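Side-chain contacts in ricin B-related lectin (Polyporus squamosus, PDB 5MUA), which probably binds galactose-containing carbohydrates through a ricin-type lectin domain and also carries a calcium-binding, papain-like cysteine protease domain: residues B[71-76]-B[82-87]; B[49-54]-B[58-63]; B[185-190]-B[213-218]; B[217-222]-B[232-237]; B[161-166]-B[260-265]. One frame throughout, in Å; residues are numbered along the deposited sequence. Where two conformers were deposited one is given.

Contacts 1 and 2 are beta hairpins in the beta-trefoil lectin part. Contacts 3 and 4 lie in the papain-like part, and contact 5 joins the chain after helix 153-162 to it. Contact 1 is a buried backbone ladder with a sugar on one side. Contact 2 is partly buried, with an apolar face and a face of waters and charged groups. The two touch where M71 N meets V62 O. Contact 3, buried, and contact 4, partly buried, share G217 and A218 of helix 208-226 and are apolar between their segments. Contact 5 is small, buried and apolar, and meets contact 3 through the F215 and F265 rings. L50 and F232 bring contacts 2 and 4 together.

Contact 1: residues B[71-76]-B[82-87]; sequences MDLAGH and TAIIGY. With GAL (beta-D-galactopyranose), chain J.
D72 is paired with I85 and also grips the bound galactose. D72 OD1 accepts from O4 of the galactose at a very short 2.5 Å, and D72 OD2 accepts from O3 at 2.6 Å. Q95 NE2 also bonds D72 OD2 and helps hold the carboxylate, which spans two neighbouring hydroxyls. G75 N donates to O4 at 2.9 Å. H76 NE2 is bonded to O2 at 2.7 Å, with the hydroxyl at the edge of the imidazole. D72 N donates to I85 O at 2.8 Å and I85 N to D72 O. A74 N adds a bond to A83 O. The D72 side chain runs alongside Y87 because its CG is anti to the backbone N (chi1 169°). One face of the Y87 ring lies against the sugar, with galactose C4 3.6 Å above the ring plane and over its centre. I85 CD1 touches galactose C6 at 3.7 Å. On the other side of the hairpin, in the given conformers, M71 CG meets I84 CG2 and L73 CD1 meets I84 CD1. N94 completes the galactose site. Strands 70-73 and 82-87 form a ricin-type beta-trefoil hairpin; W97 packs on L73 and I84, and strand 129-133 flanks 82-87.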
# COMPACT_ATOMS: atom_id res chain seq x y z
N MET B 71 13.78 10.73 -27.09
CA MET B 71 14.86 10.51 -28.10
C MET B 71 14.59 11.49 -29.25
O MET B 71 13.48 11.55 -29.80
CB MET B 71 14.85 9.13 -28.60
CG MET B 71 16.02 8.80 -29.51
SD MET B 71 15.89 7.05 -30.13
CE MET B 71 16.61 6.07 -28.81
N ASP B 72 15.60 12.28 -29.58
CA ASP B 72 15.41 13.46 -30.41
C ASP B 72 16.64 13.58 -31.34
O ASP B 72 17.79 13.40 -30.91
CB ASP B 72 15.23 14.66 -29.43
CG ASP B 72 15.28 16.08 -30.12
OD1 ASP B 72 16.31 16.42 -30.78
OD2 ASP B 72 14.34 16.86 -29.81
N LEU B 73 16.39 13.86 -32.62
CA LEU B 73 17.47 14.04 -33.58
C LEU B 73 17.82 15.55 -33.55
O LEU B 73 17.00 16.41 -33.95
CB LEU B 73 17.03 13.59 -34.97
CG LEU B 73 18.11 13.71 -36.04
CD1 LEU B 73 19.34 12.82 -35.76
CD2 LEU B 73 17.50 13.23 -37.33
N ALA B 74 18.98 15.86 -32.99
CA ALA B 74 19.37 17.22 -32.63
C ALA B 74 19.24 18.18 -33.76
O ALA B 74 19.72 17.95 -34.90
CB ALA B 74 20.83 17.25 -32.07
N GLY B 75 18.49 19.24 -33.52
CA GLY B 75 18.36 20.29 -34.51
C GLY B 75 17.61 19.91 -35.80
O GLY B 75 17.63 20.67 -36.80
N HIS B 76 16.89 18.81 -35.78
CA HIS B 76 16.15 18.28 -36.90
C HIS B 76 17.08 17.97 -38.10
O HIS B 76 16.59 17.91 -39.23
CB HIS B 76 15.03 19.24 -37.39
CG HIS B 76 14.20 19.82 -36.29
ND1 HIS B 76 12.90 19.44 -36.09
CD2 HIS B 76 14.46 20.81 -35.42
CE1 HIS B 76 12.42 20.11 -35.06
NE2 HIS B 76 13.36 20.92 -34.61
N THR B 82 24.79 13.62 -36.96
CA THR B 82 24.00 14.44 -36.06
C THR B 82 23.68 13.69 -34.76
O THR B 82 23.27 12.55 -34.81
CB THR B 82 22.67 14.78 -36.73
OG1 THR B 82 22.94 15.55 -37.93
CG2 THR B 82 21.77 15.59 -35.82
N ALA B 83 23.85 14.37 -33.64
CA ALA B 83 23.69 13.74 -32.31
C ALA B 83 22.25 13.33 -32.13
O ALA B 83 21.32 14.07 -32.52
CB ALA B 83 24.05 14.72 -31.20
N ILE B 84 22.10 12.21 -31.44
CA ILE B 84 20.80 11.73 -30.97
C ILE B 84 20.83 12.03 -29.45
O ILE B 84 21.71 11.57 -28.76
CB ILE B 84 20.58 10.20 -31.16
CG1 ILE B 84 20.71 9.76 -32.62
CG2 ILE B 84 19.23 9.78 -30.56
CD1 ILE B 84 19.67 10.32 -33.55
N ILE B 85 19.84 12.78 -28.96
CA ILE B 85 19.82 13.30 -27.61
C ILE B 85 18.49 12.95 -26.95
O ILE B 85 17.55 12.48 -27.62
CB ILE B 85 20.04 14.84 -27.63
CG1 ILE B 85 18.90 15.57 -28.36
CG2 ILE B 85 21.39 15.18 -28.26
CD1 ILE B 85 18.97 17.09 -28.40
N GLY B 86 18.39 13.26 -25.66
CA GLY B 86 17.14 13.26 -24.95
C GLY B 86 16.67 14.70 -24.76
O GLY B 86 17.45 15.55 -24.38
N TYR B 87 15.44 15.02 -25.15
CA TYR B 87 14.96 16.40 -25.12
C TYR B 87 13.53 16.39 -24.54
O TYR B 87 12.82 15.38 -24.64
CB TYR B 87 14.97 16.96 -26.52
CG TYR B 87 15.07 18.45 -26.63
CD1 TYR B 87 16.29 19.13 -26.41
CD2 TYR B 87 13.98 19.21 -26.98
CE1 TYR B 87 16.39 20.50 -26.50
CE2 TYR B 87 14.08 20.59 -27.07
CZ TYR B 87 15.31 21.21 -26.86
OH TYR B 87 15.40 22.57 -26.99
C1 GAL J . 16.11 22.19 -31.72
C2 GAL J . 15.03 21.11 -31.84
C3 GAL J . 14.90 20.22 -30.62
C4 GAL J . 16.30 19.73 -30.22
C5 GAL J . 17.29 20.92 -30.11
C6 GAL J . 18.73 20.50 -29.85
O1 GAL J . 16.25 22.72 -33.01
O2 GAL J . 13.77 21.76 -32.06
O3 GAL J . 13.97 19.17 -30.96
O4 GAL J . 16.72 18.80 -31.25
O5 GAL J . 17.33 21.66 -31.34
O6 GAL J . 19.50 21.67 -29.65

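Contact 2: residues B[49-54]-B[58-63]; sequences WLIEPV and DTYTVR
L50 O accepts from R63 N at 2.8 Å and lies 2.9 Å from water 1, a probable second donor. Water 1 is also bonded to T61 OG1 and sits 2.7 Å from E52 OE1. It has more acceptors near it than protons, so not all these bonds can form at once. Water 2 joins E52 OE1 to R63 NH1, which donates to it at 2.8 Å in the guanidinium plane. The two charged groups are thus linked through water. R63 has an extended chain, and its NE is held by G68 O. T61 N and E52 N bond to each other's carbonyl oxygens. The ladder makes an antiparallel hairpin of the ricin-type beta-trefoil, flanked by strands 7-13 and 97-100. The side opposite L50, E52, T61 and R63 is apolar. There I51 and V62 lie side by side, and W49 CE3 meets V62 CG1 at 3.7 Å. I51 CG2 crosses to Y60 CB at 3.5 Å. The Y60 ring runs past P53, whose CB is 4.0 Å from Y60 CE1, and packs edge-to-face with F3. Near the turn, V54 CG1 is anti to the carbonyl carbon (chi1 -69°), leaving CG2 between N and C, 3.7 Å from T59 CG2.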
# COMPACT_ATOMS: atom_id res chain seq x y z
N TRP B 49 13.26 2.04 -22.42
CA TRP B 49 12.62 2.92 -23.40
C TRP B 49 11.14 2.62 -23.57
O TRP B 49 10.74 1.47 -23.89
CB TRP B 49 13.32 2.83 -24.75
CG TRP B 49 14.75 3.25 -24.64
CD1 TRP B 49 15.82 2.42 -24.41
CD2 TRP B 49 15.31 4.60 -24.62
NE1 TRP B 49 16.96 3.14 -24.33
CE2 TRP B 49 16.69 4.47 -24.45
CE3 TRP B 49 14.77 5.88 -24.79
CZ2 TRP B 49 17.57 5.58 -24.41
CZ3 TRP B 49 15.63 7.00 -24.76
CH2 TRP B 49 17.02 6.84 -24.58
N LEU B 50 10.33 3.65 -23.35
CA LEU B 50 8.89 3.58 -23.45
C LEU B 50 8.52 4.12 -24.82
O LEU B 50 8.76 5.25 -25.11
CB LEU B 50 8.19 4.43 -22.35
CG LEU B 50 6.66 4.59 -22.50
CD1 LEU B 50 5.88 3.26 -22.50
CD2 LEU B 50 6.10 5.42 -21.38
N ILE B 51 7.98 3.23 -25.64
CA ILE B 51 7.77 3.45 -27.06
C ILE B 51 6.28 3.51 -27.26
O ILE B 51 5.56 2.54 -26.95
CB ILE B 51 8.44 2.33 -27.87
CG1 ILE B 51 9.92 2.41 -27.62
CG2 ILE B 51 8.16 2.57 -29.36
CD1 ILE B 51 10.74 1.42 -28.44
N GLU B 52 5.80 4.67 -27.67
CA GLU B 52 4.38 4.97 -27.72
C GLU B 52 3.92 5.37 -29.13
O GLU B 52 4.48 6.25 -29.72
CB GLU B 52 3.95 6.01 -26.69
CG GLU B 52 4.19 5.58 -25.26
CD GLU B 52 4.07 6.69 -24.24
OE1 GLU B 52 4.92 7.59 -24.24
OE2 GLU B 52 3.07 6.70 -23.47
N PRO B 53 2.85 4.75 -29.61
CA PRO B 53 2.35 5.05 -30.96
C PRO B 53 1.85 6.46 -31.03
O PRO B 53 1.24 6.93 -30.05
CB PRO B 53 1.23 4.02 -31.17
CG PRO B 53 0.75 3.68 -29.80
CD PRO B 53 2.01 3.75 -28.93
N VAL B 54 2.05 7.14 -32.14
CA VAL B 54 1.50 8.47 -32.33
C VAL B 54 0.40 8.55 -33.41
O VAL B 54 0.11 9.60 -33.89
CB VAL B 54 2.55 9.55 -32.63
CG1 VAL B 54 3.44 9.83 -31.43
CG2 VAL B 54 3.34 9.16 -33.84
N ASP B 58 3.42 2.66 -38.12
CA ASP B 58 4.76 2.34 -37.65
C ASP B 58 5.57 3.50 -37.05
O ASP B 58 6.80 3.44 -36.99
CB ASP B 58 5.53 1.65 -38.77
CG ASP B 58 4.77 0.50 -39.36
OD1 ASP B 58 4.57 -0.49 -38.63
OD2 ASP B 58 4.38 0.59 -40.55
N THR B 59 4.88 4.52 -36.52
CA THR B 59 5.56 5.69 -36.03
C THR B 59 5.33 5.85 -34.53
O THR B 59 4.22 5.64 -34.05
CB THR B 59 5.07 6.93 -36.79
OG1 THR B 59 5.26 6.66 -38.20
CG2 THR B 59 5.85 8.14 -36.42
N TYR B 60 6.40 6.21 -33.80
CA TYR B 60 6.41 6.15 -32.34
C TYR B 60 7.27 7.25 -31.79
O TYR B 60 8.27 7.67 -32.42
CB TYR B 60 7.04 4.82 -31.86
CG TYR B 60 6.30 3.60 -32.35
CD1 TYR B 60 5.21 3.07 -31.63
CD2 TYR B 60 6.68 2.94 -33.53
CE1 TYR B 60 4.51 1.93 -32.10
CE2 TYR B 60 6.00 1.84 -34.01
CZ TYR B 60 4.92 1.33 -33.30
OH TYR B 60 4.28 0.23 -33.81
N THR B 61 6.92 7.70 -30.56
CA THR B 61 7.91 8.39 -29.74
C THR B 61 8.65 7.30 -28.97
O THR B 61 8.11 6.23 -28.71
CB THR B 61 7.27 9.36 -28.76
OG1 THR B 61 6.16 8.75 -28.07
CG2 THR B 61 6.81 10.57 -29.47
N VAL B 62 9.89 7.61 -28.60
CA VAL B 62 10.76 6.72 -27.88
C VAL B 62 11.25 7.55 -26.71
O VAL B 62 12.07 8.46 -26.84
CB VAL B 62 11.94 6.21 -28.77
CG1 VAL B 62 12.91 5.35 -27.98
CG2 VAL B 62 11.39 5.51 -29.96
N ARG B 63 10.68 7.27 -25.57
CA ARG B 63 10.88 8.06 -24.34
C ARG B 63 11.70 7.33 -23.32
O ARG B 63 11.46 6.14 -23.09
CB ARG B 63 9.49 8.40 -23.76
CG ARG B 63 9.50 9.43 -22.68
CD ARG B 63 8.12 9.69 -22.08
NE ARG B 63 8.22 10.89 -21.29
CZ ARG B 63 7.22 11.42 -20.61
NH1 ARG B 63 6.03 10.83 -20.55
NH2 ARG B 63 7.44 12.55 -19.99
O HOH W 1 7.05 7.45 -25.89
O HOH W 2 4.94 8.51 -21.62

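Contact 3: residues B[185-190]-B[213-218]; sequences DQISSI and TVFKGA
F215 reaches from helix 208-226 to two isoleucines of helix 184-194. Its CE1 touches I190 CG2 at 3.9 Å, and its CZ touches I187 CG2 at 4.0 Å. The ring crosses both isoleucine side chains at about a right angle. I187 O lies at the ring edge, near its plane, 3.9 Å from F215 CZ. I190 CG2 has a second neighbour in A218 CB, at 4.1 Å. That methyl rests against both the ring and the next turn of helix 208-226. F215 can span the gap because its CG is anti to the backbone N (chi1 -176°). The gap is wide: the short helix segments come no closer than 11.0 Å between axes, at an angle of 114°. Mostly side chains bridge it. Further out, F265 stacks on the F215 ring and W191 packs against it edge-to-face, while V219 and W222 back I190. S188 OG is bonded to Y272 OH, which ties helix 184-194 to strand 271-273, and V214 and K216 pack against the same helix of the second subunit. Helix 208-226 starts at C208, a residue of the E-64 pocket, consistent with the long central helix of papain-like proteases, which begins at the cysteine.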
# COMPACT_ATOMS: atom_id res chain seq x y z
N ASP B 185 16.38 -8.36 -9.01
CA ASP B 185 17.24 -7.43 -8.35
C ASP B 185 16.51 -6.21 -7.95
O ASP B 185 16.72 -5.67 -6.85
CB ASP B 185 18.43 -7.07 -9.25
CG ASP B 185 19.47 -8.19 -9.34
OD1 ASP B 185 19.53 -9.09 -8.51
OD2 ASP B 185 20.30 -8.11 -10.27
N GLN B 186 15.62 -5.74 -8.83
CA GLN B 186 14.90 -4.53 -8.53
C GLN B 186 13.87 -4.73 -7.40
O GLN B 186 13.82 -3.90 -6.49
CB GLN B 186 14.20 -4.02 -9.78
CG GLN B 186 15.19 -3.44 -10.81
CD GLN B 186 14.59 -3.38 -12.20
OE1 GLN B 186 13.55 -3.98 -12.47
NE2 GLN B 186 15.27 -2.71 -13.11
N ILE B 187 13.10 -5.81 -7.48
CA ILE B 187 12.13 -6.18 -6.46
C ILE B 187 12.83 -6.30 -5.15
O ILE B 187 12.43 -5.70 -4.15
CB ILE B 187 11.38 -7.46 -6.81
CG1 ILE B 187 10.45 -7.17 -8.02
CG2 ILE B 187 10.48 -7.92 -5.69
CD1 ILE B 187 10.15 -8.46 -8.77
N SER B 188 13.90 -7.07 -5.11
CA SER B 188 14.65 -7.18 -3.90
C SER B 188 15.23 -5.88 -3.34
O SER B 188 15.25 -5.71 -2.12
CB SER B 188 15.72 -8.26 -4.03
OG SER B 188 15.06 -9.50 -4.09
N SER B 189 15.69 -4.97 -4.19
CA SER B 189 16.27 -3.72 -3.71
C SER B 189 15.15 -2.85 -3.07
O SER B 189 15.35 -2.24 -2.05
CB SER B 189 17.07 -2.96 -4.80
OG SER B 189 16.20 -2.29 -5.69
N ILE B 190 13.98 -2.86 -3.67
CA ILE B 190 12.80 -2.13 -3.10
C ILE B 190 12.45 -2.72 -1.74
O ILE B 190 12.16 -2.00 -0.82
CB ILE B 190 11.56 -2.18 -4.05
CG1 ILE B 190 11.86 -1.42 -5.33
CG2 ILE B 190 10.30 -1.52 -3.40
CD1 ILE B 190 10.95 -1.82 -6.51
N THR B 213 0.34 -5.50 1.64
CA THR B 213 -0.22 -4.21 1.19
C THR B 213 0.84 -3.14 1.23
O THR B 213 0.90 -2.33 0.31
CB THR B 213 -1.43 -3.82 2.07
OG1 THR B 213 -2.44 -4.76 1.83
CG2 THR B 213 -2.00 -2.42 1.66
N VAL B 214 1.63 -3.06 2.29
CA VAL B 214 2.64 -2.06 2.43
C VAL B 214 3.71 -2.28 1.32
O VAL B 214 4.15 -1.30 0.73
CB VAL B 214 3.28 -2.01 3.85
CG1 VAL B 214 4.50 -1.11 3.90
CG2 VAL B 214 2.24 -1.49 4.85
N PHE B 215 4.12 -3.52 1.10
CA PHE B 215 5.12 -3.77 0.04
C PHE B 215 4.59 -3.29 -1.32
O PHE B 215 5.36 -2.61 -2.07
CB PHE B 215 5.62 -5.21 -0.01
CG PHE B 215 6.71 -5.42 -1.03
CD1 PHE B 215 7.86 -4.65 -0.94
CD2 PHE B 215 6.55 -6.32 -2.07
CE1 PHE B 215 8.87 -4.78 -1.90
CE2 PHE B 215 7.53 -6.43 -3.04
CZ PHE B 215 8.70 -5.70 -2.89
N LYS B 216 3.34 -3.60 -1.62
CA LYS B 216 2.71 -3.13 -2.83
C LYS B 216 2.78 -1.63 -3.00
O LYS B 216 3.08 -1.08 -4.12
CB LYS B 216 1.34 -3.73 -3.06
CG LYS B 216 0.66 -3.25 -4.32
CD LYS B 216 -0.57 -4.04 -4.71
CE LYS B 216 -1.27 -3.32 -5.87
NZ LYS B 216 -0.40 -3.18 -7.07
N GLY B 217 2.50 -0.94 -1.90
CA GLY B 217 2.70 0.51 -1.91
C GLY B 217 4.13 0.99 -2.04
O GLY B 217 4.42 2.05 -2.73
N ALA B 218 5.05 0.25 -1.43
CA ALA B 218 6.49 0.55 -1.60
C ALA B 218 6.92 0.52 -3.07
O ALA B 218 7.69 1.35 -3.50
CB ALA B 218 7.35 -0.39 -0.76

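Contact 4: residues B[217-222]-B[232-237]; sequences GAVAKW and FALLCG
The indole of W222 meets L234 at its edge. L234 CD1 lies in the ring plane, 3.5 Å from W222 CE3 and 3.7 Å from W222 CZ3. The two side chains cross at about a right angle. L234 was modelled in two conformers, so these distances hold for the given one. Its CD1 also comes within 3.7 Å of V219 O. One turn earlier in the helix, V219 points toward residues 232-237, and both its branches touch them. Its CG1 meets C236 CB at 3.9 Å and L234 CB at 4.0 Å, while V219 CG2 touches C236 SG at 3.8 Å. With CG1 anti to the backbone N (chi1 175°), both branches lie alongside the cysteine side chain. Helix 208-226 is laid in this way over the start of strand 233-243. I190 of helix 184-194 packs on the indole, L180 of strand 178-180 on L234, and F253 of strand 246-255 on C236. K216, one turn before A220, bonds through NZ to C236 O, and A220 and K221 touch the second subunit. Between the two segments, the contact rests on shape and on burial of methyl groups and sulfur, with no charge pair, so directional bonding contributes little to their grip.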
# COMPACT_ATOMS: atom_id res chain seq x y z
N GLY B 217 2.50 -0.94 -1.90
CA GLY B 217 2.70 0.51 -1.91
C GLY B 217 4.13 0.99 -2.04
O GLY B 217 4.42 2.05 -2.73
N ALA B 218 5.05 0.25 -1.43
CA ALA B 218 6.49 0.55 -1.60
C ALA B 218 6.92 0.52 -3.07
O ALA B 218 7.69 1.35 -3.50
CB ALA B 218 7.35 -0.39 -0.76
N VAL B 219 6.40 -0.45 -3.81
CA VAL B 219 6.77 -0.63 -5.24
C VAL B 219 6.17 0.57 -5.96
O VAL B 219 6.89 1.19 -6.75
CB VAL B 219 6.27 -1.94 -5.82
CG1 VAL B 219 6.59 -1.99 -7.32
CG2 VAL B 219 7.01 -3.07 -5.12
N ALA B 220 4.92 0.91 -5.63
CA ALA B 220 4.28 2.06 -6.33
C ALA B 220 5.09 3.37 -6.09
O ALA B 220 5.30 4.16 -6.99
CB ALA B 220 2.85 2.21 -5.88
N LYS B 221 5.52 3.63 -4.85
CA LYS B 221 6.29 4.83 -4.55
C LYS B 221 7.63 4.78 -5.24
O LYS B 221 8.09 5.80 -5.74
CB LYS B 221 6.46 5.08 -3.02
CG LYS B 221 5.12 5.28 -2.28
CD LYS B 221 5.34 5.54 -0.78
CE LYS B 221 5.95 6.92 -0.58
NZ LYS B 221 5.92 7.50 0.80
N TRP B 222 8.27 3.62 -5.26
CA TRP B 222 9.54 3.50 -6.00
C TRP B 222 9.39 3.88 -7.48
O TRP B 222 10.25 4.59 -8.05
CB TRP B 222 10.13 2.10 -5.81
CG TRP B 222 11.51 1.91 -6.37
CD1 TRP B 222 12.74 2.15 -5.75
CD2 TRP B 222 11.81 1.35 -7.64
NE1 TRP B 222 13.78 1.76 -6.61
CE2 TRP B 222 13.23 1.29 -7.77
CE3 TRP B 222 11.02 0.89 -8.68
CZ2 TRP B 222 13.84 0.72 -8.92
CZ3 TRP B 222 11.61 0.35 -9.81
CH2 TRP B 222 13.01 0.29 -9.92
N PHE B 232 2.71 4.23 -17.79
CA PHE B 232 2.82 2.82 -17.43
C PHE B 232 2.88 2.72 -15.89
O PHE B 232 3.09 3.74 -15.20
CB PHE B 232 4.12 2.20 -17.97
CG PHE B 232 5.37 2.75 -17.33
CD1 PHE B 232 5.88 4.03 -17.65
CD2 PHE B 232 6.13 1.98 -16.48
CE1 PHE B 232 7.06 4.51 -17.03
CE2 PHE B 232 7.31 2.47 -15.91
CZ PHE B 232 7.76 3.73 -16.17
N ALA B 233 2.75 1.48 -15.41
CA ALA B 233 2.83 1.18 -14.00
C ALA B 233 3.79 0.07 -13.82
O ALA B 233 4.21 -0.57 -14.77
CB ALA B 233 1.45 0.78 -13.46
N LEU B 234 4.15 -0.16 -12.57
CA LEU B 234 4.98 -1.29 -12.19
C LEU B 234 4.12 -2.44 -11.71
O LEU B 234 3.25 -2.26 -10.83
CB LEU B 234 5.96 -0.88 -11.07
CG LEU B 234 6.92 0.31 -11.31
CD1 LEU B 234 7.89 0.43 -10.18
CD2 LEU B 234 7.66 0.28 -12.64
N LEU B 235 4.34 -3.64 -12.26
CA LEU B 235 3.59 -4.81 -11.83
C LEU B 235 3.99 -5.26 -10.45
O LEU B 235 5.12 -5.59 -10.23
CB LEU B 235 3.76 -6.01 -12.78
CG LEU B 235 2.93 -7.26 -12.40
CD1 LEU B 235 1.43 -6.99 -12.28
CD2 LEU B 235 3.22 -8.38 -13.36
N CYS B 236 3.04 -5.19 -9.50
CA CYS B 236 3.29 -5.77 -8.19
C CYS B 236 1.93 -6.26 -7.71
O CYS B 236 1.10 -5.49 -7.30
CB CYS B 236 3.84 -4.74 -7.20
SG CYS B 236 4.15 -5.47 -5.56
N GLY B 237 1.72 -7.54 -7.79
CA GLY B 237 0.45 -8.14 -7.37
C GLY B 237 0.30 -8.31 -5.87
O GLY B 237 1.29 -8.51 -5.15

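Contact 5: residues B[161-166]-B[260-265]; sequences LACPAL and STVTFF
F264 points from its strand toward A165, and its ring makes one of the two touches. CB leaves strand 261-266 on the side of residues 161-166. CG is anti to the carbonyl carbon (chi1 -51°), and this directs the ring to A165. Further out, CE1 and CE2 of F264 are each 4.1 Å from A165 CB. At the tip, F264 CZ is 3.4 Å from the same methyl. The methyl is thus centred on the far end of the ring, which it meets obliquely. Y250 and W252 of strand 246-255, and A276 and W277 of a loop, also touch F264. Two residues earlier, V262 makes the second touch. Its CG2, anti to the carbonyl carbon, lies 3.9 Å from C163 CB. W252 also packs on V262, so one tryptophan serves both contacts. C163 was modelled in two conformers. In the given one its SG accepts from A165 N at 3.5 Å, which would help hold the bend between the two contact residues. A165 is further fixed by backbone bonding to A281, and F264 by backbone bonding to S273. The contact thus joins the chain just after helix 153-162 to a strand of the papain-like part, away from the annotated sites. Across the two segments the touches are carbon to carbon, so cohesion there comes from dispersion and from burying apolar surface.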
# COMPACT_ATOMS: atom_id res chain seq x y z
N LEU B 161 -5.06 -15.76 -14.90
CA LEU B 161 -6.10 -16.79 -15.05
C LEU B 161 -5.62 -18.15 -15.49
O LEU B 161 -6.32 -19.10 -15.25
CB LEU B 161 -7.28 -16.32 -15.92
CG LEU B 161 -8.05 -15.15 -15.30
CD1 LEU B 161 -9.15 -14.70 -16.27
CD2 LEU B 161 -8.61 -15.45 -13.91
N ALA B 162 -4.46 -18.26 -16.14
CA ALA B 162 -3.97 -19.55 -16.58
C ALA B 162 -3.01 -20.23 -15.58
O ALA B 162 -2.58 -21.36 -15.75
CB ALA B 162 -3.29 -19.41 -17.94
N CYS B 163 -2.67 -19.55 -14.50
CA CYS B 163 -1.75 -20.14 -13.53
C CYS B 163 -2.43 -21.17 -12.61
O CYS B 163 -3.63 -21.17 -12.45
CB CYS B 163 -1.03 -19.03 -12.77
SG CYS B 163 -1.59 -18.54 -11.12
N PRO B 164 -1.64 -22.06 -12.00
CA PRO B 164 -2.20 -23.17 -11.28
C PRO B 164 -2.50 -22.79 -9.81
O PRO B 164 -2.86 -23.65 -9.06
CB PRO B 164 -1.06 -24.23 -11.28
CG PRO B 164 0.16 -23.44 -11.39
CD PRO B 164 -0.19 -22.22 -12.22
N ALA B 165 -2.41 -21.52 -9.43
CA ALA B 165 -2.39 -21.18 -7.98
C ALA B 165 -3.71 -20.52 -7.55
O ALA B 165 -3.67 -19.74 -6.59
CB ALA B 165 -1.19 -20.25 -7.72
N LEU B 166 -4.82 -20.76 -8.25
CA LEU B 166 -6.08 -20.09 -7.96
C LEU B 166 -7.14 -21.07 -7.46
O LEU B 166 -7.20 -22.23 -7.91
CB LEU B 166 -6.65 -19.48 -9.21
CG LEU B 166 -5.68 -18.63 -9.97
CD1 LEU B 166 -6.39 -18.16 -11.23
CD2 LEU B 166 -5.11 -17.50 -9.17
N SER B 260 4.61 -15.66 -18.92
CA SER B 260 3.49 -16.54 -18.54
C SER B 260 3.70 -17.17 -17.18
O SER B 260 2.80 -17.79 -16.64
CB SER B 260 3.29 -17.63 -19.58
OG SER B 260 2.82 -17.08 -20.76
N THR B 261 4.87 -17.02 -16.57
CA THR B 261 5.13 -17.64 -15.27
C THR B 261 4.72 -16.62 -14.18
O THR B 261 5.32 -15.55 -14.13
CB THR B 261 6.63 -17.95 -15.10
OG1 THR B 261 7.05 -18.81 -16.17
CG2 THR B 261 6.98 -18.62 -13.75
N VAL B 262 3.79 -17.00 -13.30
CA VAL B 262 3.50 -16.24 -12.09
C VAL B 262 4.42 -16.70 -10.94
O VAL B 262 4.47 -17.88 -10.62
CB VAL B 262 2.01 -16.30 -11.75
CG1 VAL B 262 1.79 -15.49 -10.50
CG2 VAL B 262 1.15 -15.78 -12.92
N THR B 263 5.17 -15.79 -10.36
CA THR B 263 6.08 -16.09 -9.27
C THR B 263 5.51 -15.39 -8.02
O THR B 263 4.92 -14.34 -8.13
CB THR B 263 7.46 -15.56 -9.58
OG1 THR B 263 7.94 -16.28 -10.72
CG2 THR B 263 8.45 -15.92 -8.47
N PHE B 264 5.72 -16.00 -6.85
CA PHE B 264 5.18 -15.47 -5.61
C PHE B 264 6.31 -14.97 -4.75
O PHE B 264 7.50 -15.39 -4.84
CB PHE B 264 4.27 -16.50 -4.96
CG PHE B 264 3.27 -17.05 -5.87
CD1 PHE B 264 2.05 -16.40 -6.06
CD2 PHE B 264 3.55 -18.18 -6.64
CE1 PHE B 264 1.11 -16.90 -6.95
CE2 PHE B 264 2.63 -18.66 -7.58
CZ PHE B 264 1.40 -18.04 -7.73
N PHE B 265 5.96 -13.97 -3.93
CA PHE B 265 6.89 -13.22 -3.17
C PHE B 265 6.35 -13.04 -1.73
O PHE B 265 5.17 -12.69 -1.54
CB PHE B 265 7.17 -11.87 -3.83
CG PHE B 265 8.23 -11.04 -3.10
CD1 PHE B 265 9.58 -11.31 -3.26
CD2 PHE B 265 7.87 -9.99 -2.27
CE1 PHE B 265 10.55 -10.54 -2.64
CE2 PHE B 265 8.83 -9.21 -1.62
CZ PHE B 265 10.17 -9.48 -1.80